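Local structure of putative decarboxylase involved in desferrioxamine biosynthesis (Erwinia amylovora, 5O5C) at residues L119-E122 / Q123-A127; V148-W151 / T152-R155; T325-Y328 / H329-F332; N402-D405 / D406-A409. The protein probably decarboxylates lysine with pyridoxal 5'-phosphate as cofactor, as one step in the biosynthesis of the siderophore desferrioxamine E. All coordinates share one frame; numbering follows the deposited sequence.

Interaction 1. Residues L119-E122 / Q123-A127; sequences LLAE and QIMAA
The backbone N of A126 donates to E122 O at 2.9 Å. One turn earlier, Q123 N gives the same kind of bond to L119 O at 3.0 Å. I124 N reaches L120 O only weakly.

Among the side chains, E122 and M125 meet. The methyl CE of M125 lies beside the carboxylate, 3.8 Å from E122 OE1 and 3.9 Å from E122 OE2. Both chains are bent here. E122 turns at chi2 (-73°), and in M125 the bend at chi3 (54°) turns CE toward the E122 carboxylate. M125 SD also passes 4.3 Å from A121 CB.

This is i to i+3 and i to i+4 packing along helix 116-128 of a fold type I, group II decarboxylase. The helix lies between helix 385-394 of its own chain and the second subunit. A121 and M125 both pack on L386 of helix 385-394.

The carboxylate of E122 is buried. Its OE2 forms a salt bridge with K387 and its OE1 one with R382, which probably offset its charge. E122 OE1 of the second subunit is close by, so these bases probably also offset two acids facing each other across the dimer.

Q123 stretches out fully, its CG trans to the backbone N (chi1 -179°). Its NE2 reaches T41 O of the second subunit in a hydrogen bond. On the same turn, I124 CG1 rests 3.6 Å from L120 O.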
ATOM      1  N   LEU B 119       0.331 -17.519   3.215  1.00 21.20           N
ATOM      2  CA  LEU B 119       0.162 -17.919   1.811  1.00 25.14           C
ATOM      3  C   LEU B 119      -1.251 -18.446   1.540  1.00 23.96           C
ATOM      4  O   LEU B 119      -1.815 -18.191   0.460  1.00 24.58           O
ATOM      5  CB  LEU B 119       1.188 -18.973   1.350  1.00 24.81           C
ATOM      6  CG  LEU B 119       2.691 -18.665   1.359  1.00 25.92           C
ATOM      7  CD1 LEU B 119       3.364 -18.671   2.737  1.00 27.40           C
ATOM      8  CD2 LEU B 119       3.361 -19.683   0.450  1.00 28.23           C
ATOM      9  N   LEU B 120      -1.798 -19.193   2.493  1.00 22.77           N
ATOM     10  CA  LEU B 120      -3.203 -19.614   2.456  1.00 23.25           C
ATOM     11  C   LEU B 120      -4.100 -18.395   2.168  1.00 23.69           C
ATOM     12  O   LEU B 120      -4.910 -18.426   1.261  1.00 23.65           O
ATOM     13  CB  LEU B 120      -3.634 -20.264   3.783  1.00 24.92           C
ATOM     14  CG  LEU B 120      -4.987 -20.962   3.857  1.00 23.62           C
ATOM     15  CD1 LEU B 120      -4.986 -22.189   2.949  1.00 28.30           C
ATOM     16  CD2 LEU B 120      -5.331 -21.405   5.249  1.00 25.59           C
ATOM     17  N   ALA B 121      -3.897 -17.315   2.917  1.00 21.14           N
ATOM     18  CA  ALA B 121      -4.683 -16.062   2.749  1.00 20.71           C
ATOM     19  C   ALA B 121      -4.461 -15.357   1.394  1.00 19.55           C
ATOM     20  O   ALA B 121      -5.393 -14.907   0.752  1.00 22.66           O
ATOM     21  CB  ALA B 121      -4.369 -15.125   3.892  1.00 18.93           C
ATOM     22  N   GLU B 122      -3.222 -15.230   0.961  1.00 21.69           N
ATOM     23  CA  GLU B 122      -2.943 -14.612  -0.324  1.00 21.89           C
ATOM     24  C   GLU B 122      -3.616 -15.383  -1.473  1.00 21.02           C
ATOM     25  O   GLU B 122      -4.118 -14.777  -2.436  1.00 20.15           O
ATOM     26  CB  GLU B 122      -1.430 -14.491  -0.574  1.00 22.01           C
ATOM     27  CG  GLU B 122      -0.763 -13.418   0.263  1.00 23.84           C
ATOM     28  CD  GLU B 122      -1.106 -12.005  -0.223  1.00 24.51           C
ATOM     29  OE1 GLU B 122      -1.713 -11.792  -1.317  1.00 24.00           O
ATOM     30  OE2 GLU B 122      -0.791 -11.087   0.520  1.00 26.11           O
ATOM     31  N   GLN B 123      -3.621 -16.698  -1.387  1.00 19.93           N
ATOM     32  CA  GLN B 123      -4.252 -17.507  -2.443  1.00 21.01           C
ATOM     33  C   GLN B 123      -5.766 -17.227  -2.605  1.00 21.33           C
ATOM     34  O   GLN B 123      -6.303 -17.141  -3.716  1.00 17.68           O
ATOM     35  CB  GLN B 123      -4.036 -18.988  -2.178  1.00 21.63           C
ATOM     36  CG  GLN B 123      -4.637 -19.931  -3.257  1.00 22.26           C
ATOM     37  CD  GLN B 123      -4.416 -21.403  -2.933  1.00 21.83           C
ATOM     38  OE1 GLN B 123      -3.830 -21.698  -1.902  1.00 25.27           O
ATOM     39  NE2 GLN B 123      -4.925 -22.348  -3.797  1.00 20.07           N
ATOM     40  N   ILE B 124      -6.435 -17.124  -1.466  1.00 22.60           N
ATOM     41  CA  ILE B 124      -7.872 -16.838  -1.423  1.00 23.81           C
ATOM     42  C   ILE B 124      -8.121 -15.401  -1.892  1.00 24.08           C
ATOM     43  O   ILE B 124      -8.977 -15.157  -2.752  1.00 23.91           O
ATOM     44  CB  ILE B 124      -8.436 -17.050  -0.008  1.00 25.14           C
ATOM     45  CG1 ILE B 124      -8.380 -18.548   0.326  1.00 28.04           C
ATOM     46  CG2 ILE B 124      -9.835 -16.473   0.114  1.00 26.60           C
ATOM     47  CD1 ILE B 124      -8.699 -18.951   1.741  1.00 27.57           C
ATOM     48  N   MET B 125      -7.339 -14.489  -1.333  1.00 22.73           N
ATOM     49  CA  MET B 125      -7.333 -13.086  -1.670  1.00 24.64           C
ATOM     50  C   MET B 125      -7.155 -12.758  -3.163  1.00 25.93           C
ATOM     51  O   MET B 125      -7.778 -11.811  -3.671  1.00 27.23           O
ATOM     52  CB  MET B 125      -6.233 -12.359  -0.903  1.00 26.21           C
ATOM     53  CG  MET B 125      -6.452 -12.248   0.600  1.00 26.58           C
ATOM     54  SD  MET B 125      -4.968 -11.654   1.458  1.00 25.76           S
ATOM     55  CE  MET B 125      -4.629 -10.160   0.559  1.00 27.22           C
ATOM     56  N   ALA B 126      -6.311 -13.524  -3.840  1.00 25.44           N
ATOM     57  CA  ALA B 126      -6.144 -13.416  -5.276  1.00 25.49           C
ATOM     58  C   ALA B 126      -7.413 -13.810  -6.042  1.00 25.99           C
ATOM     59  O   ALA B 126      -7.604 -13.379  -7.158  1.00 28.40           O
ATOM     60  CB  ALA B 126      -4.998 -14.310  -5.734  1.00 26.71           C
ATOM     61  N   ALA B 127      -8.238 -14.684  -5.485  1.00 25.25           N
ATOM     62  CA  ALA B 127      -9.443 -15.127  -6.172  1.00 24.09           C
ATOM     63  C   ALA B 127     -10.616 -14.167  -5.975  1.00 24.30           C
ATOM     64  O   ALA B 127     -11.274 -13.803  -6.953  1.00 21.08           O
ATOM     65  CB  ALA B 127      -9.823 -16.522  -5.724  1.00 23.89           C
TER

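Interaction 2. Residues V148-W151 / T152-R155; sequences VIDW and TLSR
Residues 148 to 155 are one run of helix, in which T152, L153 and S154 each give their backbone N-H to the carbonyl four residues back, and R155 does so weakly.

V148 O accepts twice. T152 N reaches it at 3.0 Å and T152 OG1 at 2.9 Å, from opposite faces of the carbonyl plane. The hydroxyl can fold back because OG1 sits beside its own backbone N (chi1 -57°). T152 OG1 is also hydrogen-bonded to Y328 OH, so it links this helix to the strand-to-helix turn near the cofactor.

W151 and R155 overlap one turn apart. R155 CG stands 4.2 Å above the indole plane, over the ring centre. Further out, W151 CZ2 lies over one face of the guanidinium, toward its rim, and is 3.7 Å from R155 NE. The two planes are 46° apart, so they do not stack in parallel. W151 NE1 hydrogen-bonds to D77 of the second subunit, and R155 NH2 forms a salt bridge with the same residue. R155 NH1 instead bonds to L306 O of its own chain.

I149 and L153 run side by side, with I149 CG2 4.0 Å from L153 CD1. Both pack on F342 of strand 339-343. The arrangement is that of a sheet-covering helix in the fold type I large domain, here with one side at the dimer interface.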
ATOM      1  N   VAL B 148      -9.232  -8.575  13.703  1.00 21.94           N
ATOM      2  CA  VAL B 148      -7.787  -8.518  13.867  1.00 20.78           C
ATOM      3  C   VAL B 148      -7.270  -7.276  14.569  1.00 20.05           C
ATOM      4  O   VAL B 148      -6.362  -7.369  15.376  1.00 20.12           O
ATOM      5  CB  VAL B 148      -6.990  -8.725  12.566  1.00 21.48           C
ATOM      6  CG1 VAL B 148      -5.518  -8.772  12.885  1.00 19.45           C
ATOM      7  CG2 VAL B 148      -7.364 -10.038  11.924  1.00 23.76           C
ATOM      8  N   ILE B 149      -7.801  -6.119  14.187  1.00 20.65           N
ATOM      9  CA  ILE B 149      -7.511  -4.870  14.814  1.00 21.63           C
ATOM     10  C   ILE B 149      -7.797  -4.859  16.310  1.00 21.58           C
ATOM     11  O   ILE B 149      -6.925  -4.465  17.109  1.00 23.49           O
ATOM     12  CB  ILE B 149      -8.308  -3.742  14.119  1.00 22.31           C
ATOM     13  CG1 ILE B 149      -7.596  -3.398  12.837  1.00 23.93           C
ATOM     14  CG2 ILE B 149      -8.385  -2.494  14.974  1.00 21.57           C
ATOM     15  CD1 ILE B 149      -8.339  -2.395  12.042  1.00 25.77           C
ATOM     16  N   ASP B 150      -9.007  -5.276  16.660  1.00 23.32           N
ATOM     17  CA  ASP B 150      -9.463  -5.317  18.066  1.00 24.19           C
ATOM     18  C   ASP B 150      -8.620  -6.297  18.847  1.00 23.38           C
ATOM     19  O   ASP B 150      -8.230  -5.972  19.921  1.00 24.15           O
ATOM     20  CB  ASP B 150     -10.892  -5.755  18.210  1.00 23.23           C
ATOM     21  CG  ASP B 150     -11.919  -4.735  17.665  1.00 25.27           C
ATOM     22  OD1 ASP B 150     -11.691  -3.494  17.541  1.00 23.24           O
ATOM     23  OD2 ASP B 150     -13.009  -5.237  17.400  1.00 24.85           O
ATOM     24  N   TRP B 151      -8.351  -7.479  18.305  1.00 23.00           N
ATOM     25  CA  TRP B 151      -7.406  -8.414  18.938  1.00 25.78           C
ATOM     26  C   TRP B 151      -6.018  -7.786  19.171  1.00 24.09           C
ATOM     27  O   TRP B 151      -5.395  -7.990  20.223  1.00 26.48           O
ATOM     28  CB  TRP B 151      -7.264  -9.691  18.107  1.00 27.10           C
ATOM     29  CG  TRP B 151      -6.207 -10.669  18.610  1.00 26.26           C
ATOM     30  CD1 TRP B 151      -6.400 -11.642  19.544  1.00 27.06           C
ATOM     31  CD2 TRP B 151      -4.828 -10.793  18.180  1.00 28.33           C
ATOM     32  NE1 TRP B 151      -5.235 -12.335  19.754  1.00 31.97           N
ATOM     33  CE2 TRP B 151      -4.255 -11.859  18.923  1.00 28.04           C
ATOM     34  CE3 TRP B 151      -4.019 -10.093  17.275  1.00 29.39           C
ATOM     35  CZ2 TRP B 151      -2.906 -12.252  18.793  1.00 27.82           C
ATOM     36  CZ3 TRP B 151      -2.655 -10.486  17.137  1.00 30.87           C
ATOM     37  CH2 TRP B 151      -2.126 -11.568  17.900  1.00 31.68           C
ATOM     38  N   THR B 152      -5.517  -7.049  18.187  1.00 22.70           N
ATOM     39  CA  THR B 152      -4.228  -6.361  18.366  1.00 20.95           C
ATOM     40  C   THR B 152      -4.321  -5.337  19.480  1.00 19.46           C
ATOM     41  O   THR B 152      -3.478  -5.259  20.369  1.00 20.55           O
ATOM     42  CB  THR B 152      -3.730  -5.731  17.051  1.00 18.96           C
ATOM     43  OG1 THR B 152      -3.644  -6.757  16.075  1.00 16.89           O
ATOM     44  CG2 THR B 152      -2.390  -5.195  17.252  1.00 18.63           C
ATOM     45  N   LEU B 153      -5.359  -4.553  19.459  1.00 21.29           N
ATOM     46  CA  LEU B 153      -5.508  -3.523  20.476  1.00 23.09           C
ATOM     47  C   LEU B 153      -5.592  -4.114  21.918  1.00 24.26           C
ATOM     48  O   LEU B 153      -5.098  -3.506  22.886  1.00 21.78           O
ATOM     49  CB  LEU B 153      -6.740  -2.712  20.226  1.00 23.21           C
ATOM     50  CG  LEU B 153      -6.707  -1.715  19.079  1.00 22.60           C
ATOM     51  CD1 LEU B 153      -8.145  -1.389  18.833  1.00 24.97           C
ATOM     52  CD2 LEU B 153      -5.921  -0.452  19.404  1.00 23.06           C
ATOM     53  N   SER B 154      -6.219  -5.278  22.029  1.00 23.44           N
ATOM     54  CA  SER B 154      -6.209  -6.047  23.274  1.00 26.11           C
ATOM     55  C   SER B 154      -4.821  -6.399  23.772  1.00 24.29           C
ATOM     56  O   SER B 154      -4.587  -6.439  24.986  1.00 24.04           O
ATOM     57  CB  SER B 154      -7.018  -7.318  23.115  1.00 28.49           C
ATOM     58  OG  SER B 154      -7.143  -7.976  24.346  1.00 32.44           O
ATOM     59  N   ARG B 155      -3.892  -6.634  22.853  1.00 24.82           N
ATOM     60  CA  ARG B 155      -2.547  -7.031  23.225  1.00 24.54           C
ATOM     61  C   ARG B 155      -1.707  -5.836  23.552  1.00 25.44           C
ATOM     62  O   ARG B 155      -0.808  -5.941  24.390  1.00 23.29           O
ATOM     63  CB  ARG B 155      -1.925  -7.792  22.089  1.00 30.06           C
ATOM     64  CG  ARG B 155      -2.692  -9.055  21.757  1.00 34.64           C
ATOM     65  CD  ARG B 155      -2.048 -10.133  22.485  1.00 34.68           C
ATOM     66  NE  ARG B 155      -2.670 -11.426  22.361  1.00 34.58           N
ATOM     67  CZ  ARG B 155      -2.005 -12.559  22.544  1.00 32.20           C
ATOM     68  NH1 ARG B 155      -0.702 -12.546  22.801  1.00 30.49           N
ATOM     69  NH2 ARG B 155      -2.651 -13.700  22.519  1.00 30.88           N
TER

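Interaction 3. Residues T325-Y328 / H329-F332; sequences TVDY and HKSF. With PLP (pyridoxal-5'-phosphate), chain H.
K330 runs alongside D327 toward pyridoxal phosphate, in the H-K pair that follows strand 323-327 of this group II decarboxylase, a fold type I enzyme. Its CB lies 4.1 Å from D327 CB, and CG continues past the same carbon. CD comes 3.5 Å from D327 OD2. CE is next to the cofactor. NZ ends 2.1 Å from PLP C4A, too short for a non-bonded contact. The distance is doubtful as modelled. It may reflect an unmodelled Schiff-base link, since K330 is the predicted attachment lysine, but a reaction state or a clash is not excluded. The chain beyond CG is extended, which gives it the length to get there.

H329 leaves the backbone with CG between N and the carbonyl carbon (chi1 71°). Its NE2 donates to PLP O2P at 2.9 Å. That oxygen lies at the edge of the imidazole, in its plane. ND1 is hydrogen-bonded to the backbone N of C338, so both nitrogens hold the rotation of the ring. D327 OD2 lies 2.6 Å from PLP O2P. The cofactor is also hydrogen-bonded to G170, T171 and T273, and to T380 of the second subunit.

Away from the cofactor, Y328 and F332 make a T-shaped pair. The edge of Y328 faces the F332 ring, centroids 5.3 Å apart and planes at 70°. Their backbones join through F332 N to Y328 O, with the donor above the carbonyl plane. At the root of the pair, Y328 CB and F332 CB are 3.8 Å apart.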
ATOM      1  N   THR B 325       2.291   2.195  15.787  1.00 17.31           N
ATOM      2  CA  THR B 325       2.481   1.541  14.507  1.00 20.58           C
ATOM      3  C   THR B 325       3.030   0.129  14.708  1.00 20.78           C
ATOM      4  O   THR B 325       3.961  -0.090  15.477  1.00 19.19           O
ATOM      5  CB  THR B 325       3.440   2.281  13.570  1.00 20.67           C
ATOM      6  OG1 THR B 325       4.765   2.224  14.123  1.00 32.98           O
ATOM      7  CG2 THR B 325       3.087   3.584  13.399  1.00 17.81           C
ATOM      8  N   VAL B 326       2.509  -0.786  13.919  1.00 21.38           N
ATOM      9  CA  VAL B 326       2.771  -2.215  14.048  1.00 22.95           C
ATOM     10  C   VAL B 326       3.016  -2.835  12.663  1.00 23.52           C
ATOM     11  O   VAL B 326       2.158  -2.643  11.800  1.00 21.62           O
ATOM     12  CB  VAL B 326       1.507  -2.873  14.647  1.00 22.52           C
ATOM     13  CG1 VAL B 326       1.595  -4.373  14.595  1.00 23.68           C
ATOM     14  CG2 VAL B 326       1.294  -2.416  16.069  1.00 24.86           C
ATOM     15  N   ASP B 327       4.104  -3.623  12.468  1.00 23.39           N
ATOM     16  CA  ASP B 327       4.344  -4.339  11.171  1.00 23.72           C
ATOM     17  C   ASP B 327       4.308  -5.836  11.332  1.00 23.26           C
ATOM     18  O   ASP B 327       5.234  -6.416  11.868  1.00 20.87           O
ATOM     19  CB  ASP B 327       5.675  -4.014  10.473  1.00 27.16           C
ATOM     20  CG  ASP B 327       5.625  -2.818   9.567  1.00 25.24           C
ATOM     21  OD1 ASP B 327       4.613  -2.159   9.399  1.00 25.26           O
ATOM     22  OD2 ASP B 327       6.687  -2.522   9.024  1.00 28.24           O
ATOM     23  N   TYR B 328       3.217  -6.445  10.848  1.00 20.96           N
ATOM     24  CA  TYR B 328       3.049  -7.860  10.905  1.00 20.28           C
ATOM     25  C   TYR B 328       3.928  -8.511   9.880  1.00 19.76           C
ATOM     26  O   TYR B 328       4.303  -9.711  10.058  1.00 15.70           O
ATOM     27  CB  TYR B 328       1.613  -8.314  10.687  1.00 19.64           C
ATOM     28  CG  TYR B 328       0.567  -7.584  11.463  1.00 19.17           C
ATOM     29  CD1 TYR B 328       0.292  -7.946  12.789  1.00 20.74           C
ATOM     30  CD2 TYR B 328      -0.172  -6.532  10.907  1.00 21.30           C
ATOM     31  CE1 TYR B 328      -0.689  -7.312  13.520  1.00 20.30           C
ATOM     32  CE2 TYR B 328      -1.168  -5.876  11.666  1.00 21.25           C
ATOM     33  CZ  TYR B 328      -1.399  -6.268  12.994  1.00 20.43           C
ATOM     34  OH  TYR B 328      -2.378  -5.649  13.810  1.00 20.99           O
ATOM     35  N   HIS B 329       4.232  -7.742   8.819  1.00 19.61           N
ATOM     36  CA  HIS B 329       5.162  -8.168   7.786  1.00 21.42           C
ATOM     37  C   HIS B 329       6.695  -8.082   8.104  1.00 23.13           C
ATOM     38  O   HIS B 329       7.486  -8.413   7.218  1.00 19.72           O
ATOM     39  CB  HIS B 329       4.836  -7.512   6.434  1.00 21.00           C
ATOM     40  CG  HIS B 329       5.133  -6.050   6.349  1.00 22.40           C
ATOM     41  ND1 HIS B 329       4.238  -5.131   5.819  1.00 22.16           N
ATOM     42  CD2 HIS B 329       6.236  -5.343   6.690  1.00 22.48           C
ATOM     43  CE1 HIS B 329       4.771  -3.929   5.866  1.00 18.68           C
ATOM     44  NE2 HIS B 329       5.981  -4.030   6.370  1.00 22.75           N
ATOM     45  N   LYS B 330       7.081  -7.565   9.287  1.00 22.11           N
ATOM     46  CA  LYS B 330       8.415  -7.816   9.907  1.00 23.11           C
ATOM     47  C   LYS B 330       8.468  -8.870  11.040  1.00 22.90           C
ATOM     48  O   LYS B 330       9.342  -9.710  11.058  1.00 26.20           O
ATOM     49  CB  LYS B 330       8.954  -6.525  10.486  1.00 24.86           C
ATOM     50  CG  LYS B 330       9.102  -5.444   9.443  1.00 26.26           C
ATOM     51  CD  LYS B 330       9.628  -4.156  10.017  1.00 30.39           C
ATOM     52  CE  LYS B 330      10.309  -3.482   8.855  1.00 37.31           C
ATOM     53  NZ  LYS B 330      10.783  -2.199   9.307  1.00 36.13           N
ATOM     54  N   SER B 331       7.572  -8.790  12.008  1.00 22.62           N
ATOM     55  CA  SER B 331       7.683  -9.595  13.196  1.00 20.41           C
ATOM     56  C   SER B 331       6.635 -10.647  13.405  1.00 18.60           C
ATOM     57  O   SER B 331       6.786 -11.415  14.331  1.00 17.44           O
ATOM     58  CB  SER B 331       7.782  -8.698  14.442  1.00 22.06           C
ATOM     59  OG  SER B 331       8.754  -7.699  14.221  1.00 20.19           O
ATOM     60  N   PHE B 332       5.611 -10.696  12.560  1.00 18.29           N
ATOM     61  CA  PHE B 332       4.604 -11.753  12.600  1.00 18.50           C
ATOM     62  C   PHE B 332       4.629 -12.719  11.426  1.00 19.83           C
ATOM     63  O   PHE B 332       3.645 -13.414  11.204  1.00 19.74           O
ATOM     64  CB  PHE B 332       3.215 -11.150  12.733  1.00 17.46           C
ATOM     65  CG  PHE B 332       2.967 -10.511  14.056  1.00 19.48           C
ATOM     66  CD1 PHE B 332       3.539  -9.276  14.380  1.00 19.23           C
ATOM     67  CD2 PHE B 332       2.145 -11.117  14.976  1.00 18.40           C
ATOM     68  CE1 PHE B 332       3.305  -8.707  15.600  1.00 19.10           C
ATOM     69  CE2 PHE B 332       1.900 -10.538  16.174  1.00 19.61           C
ATOM     70  CZ  PHE B 332       2.514  -9.352  16.510  1.00 18.87           C
TER
HETATM   71  N1  PLP H 601       9.482   2.007  11.772  1.00 35.64           N
HETATM   72  C2  PLP H 601      10.453   1.147  12.144  1.00 36.73           C
HETATM   73  C2A PLP H 601      10.877   1.047  13.578  1.00 35.63           C
HETATM   74  C3  PLP H 601      11.074   0.296  11.118  1.00 37.96           C
HETATM   75  O3  PLP H 601      12.067  -0.600  11.432  1.00 41.45           O
HETATM   76  C4  PLP H 601      10.560   0.461   9.737  1.00 37.02           C
HETATM   77  C4A PLP H 601      11.153  -0.285   8.605  1.00 39.68           C
HETATM   78  C5  PLP H 601       9.501   1.434   9.462  1.00 36.93           C
HETATM   79  C6  PLP H 601       9.031   2.187  10.520  1.00 36.16           C
HETATM   80  C5A PLP H 601       8.989   1.612   8.051  1.00 37.44           C
HETATM   81  O4P PLP H 601       8.243   0.409   7.804  1.00 39.86           O
HETATM   82  P   PLP H 601       7.641  -0.088   6.390  1.00 38.91           P
HETATM   83  O1P PLP H 601       8.838  -0.525   5.607  1.00 40.94           O
HETATM   84  O2P PLP H 601       6.789  -1.276   6.758  1.00 40.13           O
HETATM   85  O3P PLP H 601       6.881   1.006   5.726  1.00 36.33           O

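Interaction 4. Residues N402-D405 / D406-A409; sequences NAFD and DILA
The ring of F404 is approached by two methyl groups, both oblique to its plane. I407 CD1 comes to 3.5 Å from F404 CD1, and it also touches CE1. L408 CD1 lies 3.9 Å from F404 CD2. Each ortho carbon of the ring thus has its own aliphatic neighbour, one three and one four residues further on.

I407 reaches the ring through an uncommon torsion for a helix. Its CG1 stands between the backbone N and the carbonyl carbon (chi1 47°), and CD1 is thrown back toward F404. CG1 sits too close to F404 O in the model, so this rotamer is less certain.

These are i to i+3 and i to i+4 contacts on helix 397-420. F404 also packs on S331 of the short helix 328-331, which carries the cofactor-site lysine K330. Helix 397-420 therefore borders the active-site turn of this fold type I enzyme. Along the backbone, D406 N donates to N402 O at 3.0 Å. I407 N donates to A403 O at 3.0 Å, and A409 N to D405 O at 2.9 Å.

The helix has a buried side, with F404, I407 and L408, and a more polar one. A403 packs on F333 and also on H25 of the second subunit.

The two acids, D405 and D406, point to different partners. D405 OD1 is hydrogen-bonded to S308 OG, and it passes 4.1 Å from L408 CD1. D406 OD2 is hydrogen-bonded to H25 of the second subunit.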
ATOM      1  N   ASN B 402       6.232 -18.411  20.220  1.00 27.90           N
ATOM      2  CA  ASN B 402       7.253 -19.464  20.323  1.00 27.38           C
ATOM      3  C   ASN B 402       8.376 -19.198  19.359  1.00 27.42           C
ATOM      4  O   ASN B 402       9.535 -19.294  19.729  1.00 24.68           O
ATOM      5  CB  ASN B 402       6.706 -20.882  20.058  1.00 29.90           C
ATOM      6  CG  ASN B 402       5.825 -21.412  21.179  1.00 32.96           C
ATOM      7  OD1 ASN B 402       5.943 -20.993  22.328  1.00 30.25           O
ATOM      8  ND2 ASN B 402       4.900 -22.311  20.832  1.00 31.06           N
ATOM      9  N   ALA B 403       8.006 -18.906  18.116  1.00 27.20           N
ATOM     10  CA  ALA B 403       8.953 -18.483  17.092  1.00 26.34           C
ATOM     11  C   ALA B 403       9.728 -17.253  17.514  1.00 25.32           C
ATOM     12  O   ALA B 403      10.942 -17.263  17.460  1.00 22.60           O
ATOM     13  CB  ALA B 403       8.231 -18.192  15.799  1.00 26.11           C
ATOM     14  N   PHE B 404       9.025 -16.215  17.953  1.00 25.22           N
ATOM     15  CA  PHE B 404       9.689 -14.940  18.221  1.00 25.72           C
ATOM     16  C   PHE B 404      10.673 -15.103  19.399  1.00 28.34           C
ATOM     17  O   PHE B 404      11.833 -14.662  19.316  1.00 23.74           O
ATOM     18  CB  PHE B 404       8.709 -13.824  18.519  1.00 26.08           C
ATOM     19  CG  PHE B 404       9.224 -12.492  18.147  1.00 27.02           C
ATOM     20  CD1 PHE B 404       9.264 -12.119  16.807  1.00 30.01           C
ATOM     21  CD2 PHE B 404       9.676 -11.602  19.096  1.00 29.92           C
ATOM     22  CE1 PHE B 404       9.763 -10.909  16.420  1.00 28.11           C
ATOM     23  CE2 PHE B 404      10.185 -10.367  18.716  1.00 31.63           C
ATOM     24  CZ  PHE B 404      10.211 -10.016  17.378  1.00 34.11           C
ATOM     25  N   ASP B 405      10.212 -15.775  20.451  1.00 24.34           N
ATOM     26  CA  ASP B 405      11.110 -16.210  21.541  1.00 25.72           C
ATOM     27  C   ASP B 405      12.332 -16.961  21.137  1.00 23.37           C
ATOM     28  O   ASP B 405      13.429 -16.609  21.579  1.00 27.78           O
ATOM     29  CB  ASP B 405      10.368 -17.043  22.555  1.00 26.42           C
ATOM     30  CG  ASP B 405       9.357 -16.220  23.319  1.00 28.94           C
ATOM     31  OD1 ASP B 405       9.466 -14.977  23.279  1.00 25.95           O
ATOM     32  OD2 ASP B 405       8.478 -16.840  23.925  1.00 31.29           O
ATOM     33  N   ASP B 406      12.187 -17.988  20.330  1.00 23.33           N
ATOM     34  CA  ASP B 406      13.369 -18.654  19.761  1.00 26.74           C
ATOM     35  C   ASP B 406      14.349 -17.743  19.039  1.00 27.30           C
ATOM     36  O   ASP B 406      15.568 -17.862  19.250  1.00 27.92           O
ATOM     37  CB  ASP B 406      12.985 -19.869  18.916  1.00 26.36           C
ATOM     38  CG  ASP B 406      12.425 -20.961  19.750  1.00 24.29           C
ATOM     39  OD1 ASP B 406      12.390 -20.779  20.957  1.00 29.58           O
ATOM     40  OD2 ASP B 406      11.989 -21.989  19.258  1.00 29.03           O
ATOM     41  N   ILE B 407      13.834 -16.800  18.253  1.00 28.65           N
ATOM     42  CA  ILE B 407      14.717 -15.803  17.598  1.00 26.87           C
ATOM     43  C   ILE B 407      15.393 -14.867  18.638  1.00 24.73           C
ATOM     44  O   ILE B 407      16.594 -14.622  18.544  1.00 21.62           O
ATOM     45  CB  ILE B 407      14.087 -15.099  16.353  1.00 27.69           C
ATOM     46  CG1 ILE B 407      12.691 -14.597  16.585  1.00 29.50           C
ATOM     47  CG2 ILE B 407      13.985 -16.067  15.149  1.00 30.19           C
ATOM     48  CD1 ILE B 407      12.209 -13.534  15.622  1.00 30.71           C
ATOM     49  N   LEU B 408      14.660 -14.400  19.646  1.00 24.34           N
ATOM     50  CA  LEU B 408      15.316 -13.690  20.775  1.00 25.91           C
ATOM     51  C   LEU B 408      16.451 -14.502  21.465  1.00 25.38           C
ATOM     52  O   LEU B 408      17.515 -13.989  21.716  1.00 24.14           O
ATOM     53  CB  LEU B 408      14.291 -13.248  21.809  1.00 26.79           C
ATOM     54  CG  LEU B 408      13.242 -12.293  21.195  1.00 24.23           C
ATOM     55  CD1 LEU B 408      12.101 -12.069  22.131  1.00 24.55           C
ATOM     56  CD2 LEU B 408      13.859 -10.968  20.829  1.00 27.21           C
ATOM     57  N   ALA B 409      16.234 -15.775  21.740  1.00 29.58           N
ATOM     58  CA  ALA B 409      17.287 -16.594  22.388  1.00 29.95           C
ATOM     59  C   ALA B 409      18.443 -16.842  21.401  1.00 33.22           C
ATOM     60  O   ALA B 409      19.637 -16.756  21.770  1.00 33.71           O
ATOM     61  CB  ALA B 409      16.718 -17.885  22.893  1.00 29.85           C
TER

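Overall arrangement
The four contacts follow one another along the chain without overlap, on helix 116-128, helix 140-156, the end of strand 323-327 with its short helix, and helix 397-420. Interaction 3 lies nearest the middle, at the cofactor. Interaction 2 is about 13 Å from it between centres, and T152 OG1 and Y328 OH join the two at 2.8 Å. Interaction 4 is about 15 Å away between centres, with S331 CB 3.6 Å from F404 CE1. Interaction 1 touches none of the others. Its centre is about 19 Å from that of interaction 3. Interactions 2 and 4 connect the cofactor turn to helices that also reach the second subunit, while interaction 1 lies apart at the interface.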